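Local coordinates for possible adenyl cyclase-associated protein (Cryptosporidium parvum, PDB 2B0R), which probably binds and sequesters monomeric actin through its C-terminal beta-helical domain, as a member of the cyclase-associated protein family, at residues Pro43-Gln48 / Ile64-Gly69. Residues are numbered along the deposited sequence; the frame is centred on the assembly and turned at random.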
# COMPACT_ATOMS: atom_id res chain seq x y z
N PRO A 43 9.44 2.17 29.29
CA PRO A 43 10.67 2.37 28.53
C PRO A 43 11.67 1.27 28.87
O PRO A 43 12.09 1.14 30.03
CB PRO A 43 11.15 3.74 29.04
CG PRO A 43 9.83 4.51 29.25
CD PRO A 43 8.75 3.45 29.56
N LYS A 44 12.02 0.48 27.85
CA LYS A 44 12.71 -0.80 27.99
C LYS A 44 13.86 -0.87 26.99
O LYS A 44 13.68 -0.52 25.82
CB LYS A 44 11.72 -1.94 27.69
CG LYS A 44 12.05 -3.25 28.32
CD LYS A 44 10.91 -4.26 28.10
N VAL A 45 15.03 -1.29 27.47
CA VAL A 45 16.12 -1.73 26.64
C VAL A 45 16.67 -2.97 27.31
O VAL A 45 17.41 -2.85 28.30
CB VAL A 45 17.27 -0.71 26.55
CG1 VAL A 45 18.39 -1.26 25.67
CG2 VAL A 45 16.79 0.60 26.01
N GLU A 46 16.28 -4.15 26.83
CA GLU A 46 16.76 -5.41 27.44
C GLU A 46 16.96 -6.55 26.44
O GLU A 46 16.43 -6.52 25.31
CB GLU A 46 15.88 -5.83 28.64
CG GLU A 46 14.43 -6.19 28.34
N LEU A 47 17.74 -7.55 26.87
CA LEU A 47 18.17 -8.68 26.01
C LEU A 47 17.40 -9.98 26.31
O LEU A 47 17.58 -10.58 27.37
CB LEU A 47 19.70 -8.90 26.13
CG LEU A 47 20.38 -10.16 25.54
CD1 LEU A 47 20.21 -10.28 24.04
CD2 LEU A 47 21.86 -10.22 25.90
N GLN A 48 16.56 -10.39 25.36
CA GLN A 48 15.75 -11.59 25.48
C GLN A 48 16.29 -12.65 24.50
O GLN A 48 16.08 -12.55 23.27
CB GLN A 48 14.28 -11.27 25.16
CG GLN A 48 13.28 -12.41 25.38
CD GLN A 48 12.60 -12.34 26.76
OE1 GLN A 48 12.01 -11.31 27.13
NE2 GLN A 48 12.68 -13.45 27.53
N ILE A 64 18.28 7.15 22.47
CA ILE A 64 18.55 5.86 23.11
C ILE A 64 19.58 5.12 22.29
O ILE A 64 19.34 4.86 21.10
CB ILE A 64 17.33 4.99 23.23
CG1 ILE A 64 16.23 5.69 24.06
CG2 ILE A 64 17.72 3.60 23.76
CD1 ILE A 64 16.69 6.24 25.46
N THR A 65 20.71 4.79 22.92
CA THR A 65 21.80 4.11 22.25
C THR A 65 21.98 2.68 22.73
O THR A 65 22.09 2.42 23.92
CB THR A 65 23.14 4.87 22.36
OG1 THR A 65 23.08 6.06 21.59
CG2 THR A 65 24.31 4.05 21.85
N LEU A 66 22.01 1.76 21.78
CA LEU A 66 22.42 0.41 22.05
C LEU A 66 23.85 0.25 21.55
O LEU A 66 24.11 0.27 20.34
CB LEU A 66 21.47 -0.55 21.36
CG LEU A 66 21.63 -2.02 21.71
CD1 LEU A 66 21.08 -2.26 23.08
CD2 LEU A 66 20.91 -2.87 20.66
N SER A 67 24.79 0.11 22.47
CA SER A 67 26.20 0.12 22.11
C SER A 67 26.86 -1.26 22.15
O SER A 67 28.03 -1.41 21.84
CB SER A 67 26.96 1.11 22.99
OG SER A 67 26.85 0.73 24.33
N GLU A 68 26.09 -2.27 22.53
CA GLU A 68 26.58 -3.63 22.54
C GLU A 68 25.86 -4.46 21.48
O GLU A 68 24.87 -4.01 20.88
CB GLU A 68 26.42 -4.23 23.94
CG GLU A 68 24.97 -4.40 24.38
CD GLU A 68 24.86 -5.16 25.67
OE1 GLU A 68 25.31 -4.63 26.72
OE2 GLU A 68 24.35 -6.30 25.66
N GLY A 69 26.34 -5.68 21.25
CA GLY A 69 25.73 -6.58 20.29
C GLY A 69 26.70 -7.00 19.21
O GLY A 69 27.75 -6.38 18.99
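Val-45 reaches across from strand 44-48 with both of its methyl groups, and each finds a different partner on strand 64-66. Its CG2 meets CG2 of Ile-64 at 3.9 Å, while its CG1 lies 3.9 Å from CD1 of Leu-66. The fork of the valine is set by a chi1 of 179°, which puts CG1 anti to the backbone N and CG2 anti to the carbonyl carbon, one prong for each neighbour. Ile-64 answers with its short branch, the gamma methyl, rather than with the longer CG1-CD1 arm. Leu-66 leaves its backbone without aiming at the other strand, but its end closes the gap: CG is anti to the backbone N (chi1 -171°), and the branch meeting Val-45 is CD1, bent out of the extended line by a chi2 of 74°. Within each pair the side chains run antiparallel, passing flank to flank, between backbones whose nearest CA atoms, of Val-45 and Leu-66, are 8.1 Å apart.

Each strand is the outermost of its sheet within the chain, and the two pack face to face at one end of the beta-helix characteristic of the CAP C-terminal domain. His-57 also touches Val-45 and Ile-64, and Tyr-52 from strand 51-55 lies against Leu-66. The close contacts are all apolar, and 141 Å² is buried in all: a thin, nondirectional seam of branched aliphatic side chains, with Val-45 still exposed and Leu-66 buried.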